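Local atomic coordinates of B-agarase (Saccharophagus degradans, PDB entry 4BQ2), a protein that hydrolyses the beta-1,4 linkages of agarose and its oligosaccharides as an exo-acting family 50 glycoside hydrolase. Residues G485-N490 against G601-D606; A621-Y626 against P647-E652; A639-L644 against N690-G695. One frame throughout, in Å; residues are numbered along the deposited sequence.

Interaction 1: residues G485-N490 against G601-D606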
loop_
_atom_site.group_PDB
_atom_site.type_symbol
_atom_site.label_atom_id
_atom_site.label_comp_id
_atom_site.label_asym_id
_atom_site.label_seq_id
_atom_site.Cartn_x
_atom_site.Cartn_y
_atom_site.Cartn_z
ATOM N N GLY A 485 20.501 0.956 -5.855
ATOM C CA GLY A 485 20.552 1.437 -4.498
ATOM C C GLY A 485 19.885 0.466 -3.562
ATOM O O GLY A 485 19.331 -0.549 -4.004
ATOM N N VAL A 486 19.908 0.799 -2.270
ATOM C CA VAL A 486 19.406 -0.080 -1.214
ATOM C C VAL A 486 18.320 0.619 -0.382
ATOM O O VAL A 486 18.612 1.644 0.240
ATOM C CB VAL A 486 20.565 -0.497 -0.232
ATOM C CG1 VAL A 486 20.014 -1.428 0.856
ATOM C CG2 VAL A 486 21.733 -1.178 -0.973
ATOM N N PHE A 487 17.086 0.063 -0.379
ATOM C CA PHE A 487 16.029 0.433 0.584
ATOM C C PHE A 487 16.227 -0.338 1.881
ATOM O O PHE A 487 16.592 -1.534 1.862
ATOM C CB PHE A 487 14.643 0.036 0.050
ATOM C CG PHE A 487 14.225 0.837 -1.154
ATOM C CD1 PHE A 487 13.869 2.190 -1.024
ATOM C CD2 PHE A 487 14.176 0.252 -2.407
ATOM C CE1 PHE A 487 13.478 2.931 -2.138
ATOM C CE2 PHE A 487 13.797 1.001 -3.534
ATOM C CZ PHE A 487 13.447 2.344 -3.389
ATOM N N ILE A 488 16.048 0.330 3.002
ATOM C CA ILE A 488 16.074 -0.392 4.277
ATOM C C ILE A 488 14.759 -0.087 5.006
ATOM O O ILE A 488 14.394 1.084 5.188
ATOM C CB ILE A 488 17.281 -0.018 5.163
ATOM C CG1 ILE A 488 18.627 -0.360 4.482
ATOM C CG2 ILE A 488 17.164 -0.727 6.527
ATOM C CD1 ILE A 488 18.969 -1.847 4.313
ATOM N N ASP A 489 14.046 -1.146 5.398
ATOM C CA ASP A 489 12.755 -1.026 6.127
ATOM C C ASP A 489 11.671 -0.428 5.231
ATOM O O ASP A 489 11.914 -0.191 4.078
ATOM C CB ASP A 489 12.909 -0.238 7.443
ATOM C CG ASP A 489 13.631 -1.032 8.524
ATOM O OD1 ASP A 489 13.675 -2.300 8.449
ATOM O OD2 ASP A 489 14.170 -0.378 9.461
ATOM N N ASN A 490 10.453 -0.214 5.752
ATOM C CA ASN A 490 9.357 0.204 4.919
ATOM C C ASN A 490 8.187 0.637 5.793
ATOM O O ASN A 490 7.805 -0.123 6.712
ATOM C CB ASN A 490 8.916 -0.990 4.051
ATOM C CG ASN A 490 7.699 -0.689 3.208
ATOM O OD1 ASN A 490 7.794 0.094 2.271
ATOM N ND2 ASN A 490 6.562 -1.362 3.488
ATOM N N GLY A 601 16.755 5.389 1.914
ATOM C CA GLY A 601 15.732 5.782 2.915
ATOM C C GLY A 601 14.798 4.653 3.345
ATOM O O GLY A 601 15.156 3.489 3.206
ATOM N N ALA A 602 13.597 4.994 3.835
ATOM C CA ALA A 602 12.784 4.042 4.585
ATOM C C ALA A 602 11.345 3.998 4.101
ATOM O O ALA A 602 10.469 3.412 4.777
ATOM C CB ALA A 602 12.849 4.353 6.095
ATOM N N ARG A 603 11.112 4.601 2.925
ATOM C CA ARG A 603 9.810 4.519 2.243
ATOM C C ARG A 603 8.645 5.050 3.098
ATOM O O ARG A 603 7.844 4.271 3.679
ATOM C CB ARG A 603 9.567 3.066 1.753
ATOM C CG ARG A 603 10.815 2.503 1.053
ATOM C CD ARG A 603 10.758 0.969 0.883
ATOM N NE ARG A 603 9.617 0.533 0.068
ATOM C CZ ARG A 603 9.568 0.599 -1.274
ATOM N NH1 ARG A 603 10.592 1.085 -1.992
ATOM N NH2 ARG A 603 8.496 0.144 -1.910
ATOM N N PHE A 604 8.523 6.370 3.131
ATOM C CA PHE A 604 7.519 7.028 3.994
ATOM C C PHE A 604 6.144 6.979 3.342
ATOM O O PHE A 604 5.974 7.422 2.192
ATOM C CB PHE A 604 7.862 8.519 4.174
ATOM C CG PHE A 604 9.170 8.791 4.854
ATOM C CD1 PHE A 604 9.474 8.213 6.083
ATOM C CD2 PHE A 604 10.073 9.695 4.295
ATOM C CE1 PHE A 604 10.663 8.510 6.732
ATOM C CE2 PHE A 604 11.261 9.998 4.935
ATOM C CZ PHE A 604 11.549 9.415 6.168
ATOM N N PRO A 605 5.139 6.468 4.064
ATOM C CA PRO A 605 3.763 6.577 3.569
ATOM C C PRO A 605 3.155 7.911 3.984
ATOM O O PRO A 605 3.757 8.647 4.800
ATOM C CB PRO A 605 3.041 5.443 4.299
ATOM C CG PRO A 605 3.798 5.264 5.588
ATOM C CD PRO A 605 5.207 5.849 5.401
ATOM N N ASP A 606 1.973 8.227 3.472
ATOM C CA ASP A 606 1.316 9.474 3.882
ATOM C C ASP A 606 0.920 9.537 5.360
ATOM O O ASP A 606 0.815 10.605 5.936
ATOM C CB ASP A 606 0.178 9.834 2.930
ATOM C CG ASP A 606 -1.038 8.962 3.089
ATOM O OD1 ASP A 606 -0.966 7.840 3.636
ATOM O OD2 ASP A 606 -2.104 9.428 2.654
#
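At the C-terminal end of strand 483-488, in the beta/alpha barrel expected of a family 50 glycoside hydrolase, Phe487 and Asn490 receive the side chain of Arg603 from the loop that follows strand 598-599. The guanidinium group comes end-on over one face of the Phe487 ring, the two planes standing 81° apart. NH1 of Arg603 is the atom over the ring centre, 3.4 Å from CZ of Phe487, and Arg603 CZ lies 4.5 Å from the ring centroid, which makes the pair a cation-pi contact. A bend in the arginine chain (chi3 61°) turns NE to the other partner: Arg603 NE donates to OD1 of Asn490 at 2.9 Å, nearly in the guanidinium plane but tilted 30° from the carbonyl plane of the amide. Between the backbones, Ile488 N donates to Gly601 O at 3.3 Å, and the CA of Ala602 lies 3.4 Å from Ile488 O in a CA-H...O contact. Glu652 forms a salt bridge with NH2 of Arg603, and Asp287 is a long, weak second partner of that nitrogen. With NE, NH1 and NH2 each engaged by a different group, the buried guanidinium probably has little freedom to rotate.

Interaction 2: residues A621-Y626 against P647-E652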
loop_
_atom_site.group_PDB
_atom_site.type_symbol
_atom_site.label_atom_id
_atom_site.label_comp_id
_atom_site.label_asym_id
_atom_site.label_seq_id
_atom_site.Cartn_x
_atom_site.Cartn_y
_atom_site.Cartn_z
ATOM N N ALA A 621 20.072 9.861 3.972
ATOM C CA ALA A 621 19.777 9.126 2.742
ATOM C C ALA A 621 20.309 9.877 1.533
ATOM O O ALA A 621 20.217 11.114 1.472
ATOM C CB ALA A 621 18.286 8.919 2.607
ATOM N N ASP A 622 20.888 9.136 0.585
ATOM C CA ASP A 622 21.270 9.704 -0.717
ATOM C C ASP A 622 20.029 10.144 -1.470
ATOM O O ASP A 622 20.039 11.148 -2.157
ATOM C CB ASP A 622 22.046 8.675 -1.533
ATOM C CG ASP A 622 23.364 8.272 -0.858
ATOM O OD1 ASP A 622 24.307 9.082 -0.857
ATOM O OD2 ASP A 622 23.442 7.177 -0.281
ATOM N N VAL A 623 18.959 9.359 -1.345
ATOM C CA VAL A 623 17.705 9.621 -2.050
ATOM C C VAL A 623 16.584 9.353 -1.008
ATOM O O VAL A 623 16.598 8.300 -0.364
ATOM C CB VAL A 623 17.515 8.665 -3.252
ATOM C CG1 VAL A 623 16.194 8.951 -3.946
ATOM C CG2 VAL A 623 18.629 8.809 -4.278
ATOM N N VAL A 624 15.650 10.295 -0.830
ATOM C CA VAL A 624 14.551 10.123 0.124
ATOM C C VAL A 624 13.378 9.406 -0.556
ATOM O O VAL A 624 12.912 9.841 -1.634
ATOM C CB VAL A 624 14.074 11.485 0.697
ATOM C CG1 VAL A 624 13.011 11.248 1.760
ATOM C CG2 VAL A 624 15.255 12.240 1.334
ATOM N N SER A 625 12.887 8.317 0.043
ATOM C CA SER A 625 11.792 7.535 -0.604
ATOM C C SER A 625 10.460 7.738 0.082
ATOM O O SER A 625 10.387 7.793 1.328
ATOM C CB SER A 625 12.104 6.035 -0.616
ATOM O OG SER A 625 12.615 5.657 0.634
ATOM N N TYR A 626 9.422 7.832 -0.738
ATOM C CA TYR A 626 8.037 7.996 -0.281
ATOM C C TYR A 626 7.174 6.986 -1.049
ATOM O O TYR A 626 7.364 6.785 -2.256
ATOM C CB TYR A 626 7.501 9.392 -0.620
ATOM C CG TYR A 626 8.376 10.572 -0.172
ATOM C CD1 TYR A 626 8.237 11.124 1.111
ATOM C CD2 TYR A 626 9.347 11.111 -1.024
ATOM C CE1 TYR A 626 9.032 12.205 1.535
ATOM C CE2 TYR A 626 10.151 12.193 -0.619
ATOM C CZ TYR A 626 9.990 12.725 0.660
ATOM O OH TYR A 626 10.779 13.785 1.065
ATOM N N PRO A 647 17.147 14.653 -4.089
ATOM C CA PRO A 647 16.583 13.715 -5.035
ATOM C C PRO A 647 15.682 12.756 -4.257
ATOM O O PRO A 647 15.969 12.409 -3.097
ATOM C CB PRO A 647 17.803 13.009 -5.611
ATOM C CG PRO A 647 18.872 13.172 -4.573
ATOM C CD PRO A 647 18.611 14.509 -3.956
ATOM N N SER A 648 14.587 12.362 -4.895
ATOM C CA SER A 648 13.517 11.643 -4.195
ATOM C C SER A 648 13.048 10.485 -5.072
ATOM O O SER A 648 13.266 10.469 -6.270
ATOM C CB SER A 648 12.362 12.612 -3.908
ATOM O OG SER A 648 12.832 13.728 -3.123
ATOM N N ILE A 649 12.399 9.498 -4.473
ATOM C CA ILE A 649 11.861 8.434 -5.305
ATOM C C ILE A 649 10.534 8.014 -4.719
ATOM O O ILE A 649 10.384 8.012 -3.495
ATOM C CB ILE A 649 12.868 7.253 -5.458
ATOM C CG1 ILE A 649 12.401 6.218 -6.504
ATOM C CG2 ILE A 649 13.215 6.586 -4.112
ATOM C CD1 ILE A 649 13.436 5.110 -6.768
ATOM N N ILE A 650 9.570 7.711 -5.598
ATOM C CA ILE A 650 8.308 7.038 -5.189
ATOM C C ILE A 650 8.533 5.515 -5.133
ATOM O O ILE A 650 8.857 4.897 -6.146
ATOM C CB ILE A 650 7.170 7.333 -6.188
ATOM C CG1 ILE A 650 6.811 8.837 -6.171
ATOM C CG2 ILE A 650 5.933 6.437 -5.903
ATOM C CD1 ILE A 650 6.230 9.374 -4.855
ATOM N N GLY A 651 8.408 4.921 -3.950
ATOM C CA GLY A 651 8.706 3.479 -3.797
ATOM C C GLY A 651 7.529 2.618 -4.207
ATOM O O GLY A 651 7.713 1.432 -4.568
ATOM N N GLU A 652 6.333 3.217 -4.141
ATOM C CA GLU A 652 5.035 2.533 -4.400
ATOM C C GLU A 652 3.962 3.505 -4.860
ATOM O O GLU A 652 3.821 4.591 -4.290
ATOM C CB GLU A 652 4.519 1.857 -3.123
ATOM C CG GLU A 652 5.491 0.839 -2.570
ATOM C CD GLU A 652 5.045 0.186 -1.285
ATOM O OE1 GLU A 652 3.859 0.320 -0.866
ATOM O OE2 GLU A 652 5.908 -0.467 -0.699
HETATM O O HOH W 1 12.806 14.529 -0.552
#
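Tyr626 runs from its strand along the neighbouring strand, passing Ile650 and Ser648. Its CB lies 4.4 Å from CD1 of Ile650. With CG anti to the carbonyl carbon (chi1 -52°) and the ring turned by chi2 -88°, the CD2 side faces the partner strand: CD2 of Tyr626 is 4.1 Å from Ile649 O, and CE2 of Tyr626 is 4.0 Å from Ser648 CB, which meets the ring at its edge. At the tip, Tyr626 OH is 2.7 Å from a water that in turn donates to Ser648 OG over 2.7 Å. The two hydroxyls are thus joined through a solvent molecule near the ring plane, while Ser648 OG also bonds to Lys646 O. Trp638 packs edge-to-face with the tyrosine ring, and Leu641 and Leu644 touch it from helix 641-644.

The backbones beneath form neighbouring parallel strands of the barrel wall, 624-627 beside 648-652, the axes of the segments 624-626 and 648-652 diverging by 35°. Bridges pair Val624 with Ser648, Ser625 with Ile649 and Tyr626 with Ile650. Four hydrogen bonds alternate in direction: Val624 N to Pro647 O, Ile649 N to Val624 O, Tyr626 N to Ile649 O and Gly651 N to Tyr626 O. The last spans 2.7 Å between Gly651 N and Tyr626 O, the donor standing above the carbonyl plane. On the other face of the sheet from Tyr626, Ile649 CG2 reaches Ser625 CB at 3.7 Å and Val623 CG1 at 3.8 Å, so that one methyl branch touches both neighbours. Ser625 OG, placed by chi1 between the backbone N and the carbonyl carbon, bonds to Leu600 O and probably to Arg603 N, and so links this strand to the adjoining loop.

Interaction 3: residues A639-L644 against N690-G695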
loop_
_atom_site.group_PDB
_atom_site.type_symbol
_atom_site.label_atom_id
_atom_site.label_comp_id
_atom_site.label_asym_id
_atom_site.label_seq_id
_atom_site.Cartn_x
_atom_site.Cartn_y
_atom_site.Cartn_z
ATOM N N ALA A 639 5.145 20.627 -1.960
ATOM C CA ALA A 639 5.879 21.898 -2.024
ATOM C C ALA A 639 7.110 21.909 -1.108
ATOM O O ALA A 639 8.107 22.571 -1.416
ATOM C CB ALA A 639 4.936 23.052 -1.676
ATOM N N PHE A 640 7.030 21.173 -0.005
ATOM C CA PHE A 640 8.130 21.031 0.949
ATOM C C PHE A 640 9.435 20.507 0.336
ATOM O O PHE A 640 10.514 20.783 0.850
ATOM C CB PHE A 640 7.711 20.152 2.136
ATOM C CG PHE A 640 7.641 18.656 1.812
ATOM C CD1 PHE A 640 8.769 17.834 1.960
ATOM C CD2 PHE A 640 6.453 18.078 1.337
ATOM C CE1 PHE A 640 8.699 16.482 1.676
ATOM C CE2 PHE A 640 6.389 16.723 1.029
ATOM C CZ PHE A 640 7.515 15.927 1.195
ATOM N N LEU A 641 9.333 19.756 -0.756
ATOM C CA LEU A 641 10.507 19.137 -1.401
ATOM C C LEU A 641 11.544 20.171 -1.810
ATOM O O LEU A 641 12.724 19.864 -1.818
ATOM C CB LEU A 641 10.106 18.367 -2.671
ATOM C CG LEU A 641 9.218 17.128 -2.396
ATOM C CD1 LEU A 641 8.763 16.590 -3.743
ATOM C CD2 LEU A 641 9.982 16.067 -1.614
ATOM N N ALA A 642 11.077 21.362 -2.191
ATOM C CA ALA A 642 11.970 22.435 -2.696
ATOM C C ALA A 642 12.962 22.898 -1.655
ATOM O O ALA A 642 14.129 23.105 -1.975
ATOM C CB ALA A 642 11.171 23.631 -3.228
ATOM N N GLU A 643 12.512 23.058 -0.415
ATOM C CA GLU A 643 13.418 23.461 0.652
ATOM C C GLU A 643 14.448 22.365 0.970
ATOM O O GLU A 643 15.593 22.679 1.317
ATOM C CB GLU A 643 12.653 23.862 1.929
ATOM C CG GLU A 643 13.564 24.297 3.086
ATOM C CD GLU A 643 13.203 23.628 4.418
ATOM O OE1 GLU A 643 13.373 22.373 4.566
ATOM O OE2 GLU A 643 12.740 24.361 5.339
ATOM N N LEU A 644 14.061 21.089 0.865
ATOM C CA LEU A 644 15.014 20.008 1.118
ATOM C C LEU A 644 16.030 19.921 -0.005
ATOM O O LEU A 644 17.193 19.655 0.247
ATOM C CB LEU A 644 14.289 18.653 1.207
ATOM C CG LEU A 644 13.246 18.481 2.289
ATOM C CD1 LEU A 644 12.591 17.114 2.149
ATOM C CD2 LEU A 644 13.912 18.604 3.643
ATOM N N ASN A 690 7.889 16.632 -11.763
ATOM C CA ASN A 690 8.376 17.135 -10.494
ATOM C C ASN A 690 9.922 17.053 -10.515
ATOM O O ASN A 690 10.472 15.968 -10.647
ATOM C CB ASN A 690 7.756 16.341 -9.328
ATOM C CG ASN A 690 8.133 16.925 -7.984
ATOM O OD1 ASN A 690 9.319 17.132 -7.728
ATOM N ND2 ASN A 690 7.138 17.229 -7.130
ATOM N N PRO A 691 10.615 18.202 -10.422
ATOM C CA PRO A 691 12.075 18.210 -10.580
ATOM C C PRO A 691 12.845 17.483 -9.469
ATOM O O PRO A 691 14.035 17.238 -9.633
ATOM C CB PRO A 691 12.425 19.711 -10.594
ATOM C CG PRO A 691 11.282 20.394 -9.934
ATOM C CD PRO A 691 10.063 19.553 -10.200
ATOM N N TYR A 692 12.189 17.167 -8.349
ATOM C CA TYR A 692 12.820 16.447 -7.243
ATOM C C TYR A 692 12.839 14.925 -7.380
ATOM O O TYR A 692 13.618 14.261 -6.696
ATOM C CB TYR A 692 12.220 16.904 -5.900
ATOM C CG TYR A 692 12.435 18.402 -5.802
ATOM C CD1 TYR A 692 13.708 18.902 -5.550
ATOM C CD2 TYR A 692 11.396 19.314 -6.092
ATOM C CE1 TYR A 692 13.952 20.278 -5.525
ATOM C CE2 TYR A 692 11.627 20.704 -6.059
ATOM C CZ TYR A 692 12.910 21.163 -5.791
ATOM O OH TYR A 692 13.180 22.504 -5.745
ATOM N N PHE A 693 12.012 14.368 -8.266
ATOM C CA PHE A 693 11.922 12.896 -8.347
ATOM C C PHE A 693 12.828 12.311 -9.377
ATOM O O PHE A 693 12.869 12.790 -10.502
ATOM C CB PHE A 693 10.456 12.436 -8.544
ATOM C CG PHE A 693 9.692 12.497 -7.272
ATOM C CD1 PHE A 693 9.757 11.442 -6.365
ATOM C CD2 PHE A 693 8.966 13.629 -6.937
ATOM C CE1 PHE A 693 9.086 11.494 -5.149
ATOM C CE2 PHE A 693 8.275 13.685 -5.726
ATOM C CZ PHE A 693 8.339 12.622 -4.827
ATOM N N VAL A 694 13.587 11.303 -8.965
ATOM C CA VAL A 694 14.409 10.529 -9.894
ATOM C C VAL A 694 13.844 9.184 -10.350
ATOM O O VAL A 694 14.517 8.440 -11.081
ATOM C CB VAL A 694 15.844 10.334 -9.378
ATOM C CG1 VAL A 694 16.426 11.709 -8.977
ATOM C CG2 VAL A 694 15.880 9.331 -8.203
ATOM N N GLY A 695 12.616 8.891 -9.946
ATOM C CA GLY A 695 11.941 7.664 -10.391
ATOM C C GLY A 695 10.675 7.358 -9.600
ATOM O O GLY A 695 10.339 8.036 -8.632
HETATM O O HOH W 2 15.220 23.479 -4.413
#
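Tyr692 lays one ring face against the backbone of Leu641 and Ala642: Leu641 O and Ala642 N both stand over that face, offset toward the rim. The phenol end runs on past Ala642, whose CA is 3.3 Å from Tyr692 OH, with the alanine methyl alongside. A water 2.6 Å from Tyr692 OH donates to Ala642 O at 2.7 Å, so the hydroxyl reaches the helix backbone through solvent as well as by direct packing. Nearer the ring's root, Leu641 CB approaches CD2 of Tyr692 at 3.8 Å. The segment carrying this ring is a type I beta turn, Asn690 to Phe693, leading into strand 693-699 of the barrel wall, and it meets the short helix 641-644 that precedes strand 648-652. An Asx turn lies within it: Tyr692 N donates to Asn690 OD1 at 2.9 Å, in the carbonyl plane of the amide. A chi2 of 173° puts Leu641 CD1 anti to CA, extended against two residues of the turn. That methyl is 3.6 Å from CE2 of Phe693, whose side chain crosses the leucine at about a right angle, and Leu641 CD1 also lies 3.8 Å from ND2 of Asn690.

From the N terminus, interaction 1 comes first: 485-490 meets 601-606 across 110 mainly helical residues, a loop closed before the others open. Interaction 2 opens at 621-626 and interaction 3 at 639-644. The former closes at 647-652 and the latter only at 690-695, so these two cross rather than nest. Strands 648-652 and 693-699 are sheet neighbours, and probable hydrogen bonds from Val694 N to Ser648 O and from Ile650 N to Gly695 O join interactions 2 and 3. The Arg603-Glu652 salt bridge joins interactions 1 and 2, whereas 1 and 3 do not touch. Interaction 2 thus lies between the loop after strand 598-599 and the packing of helix 641-644 on the turn before strand 693-699.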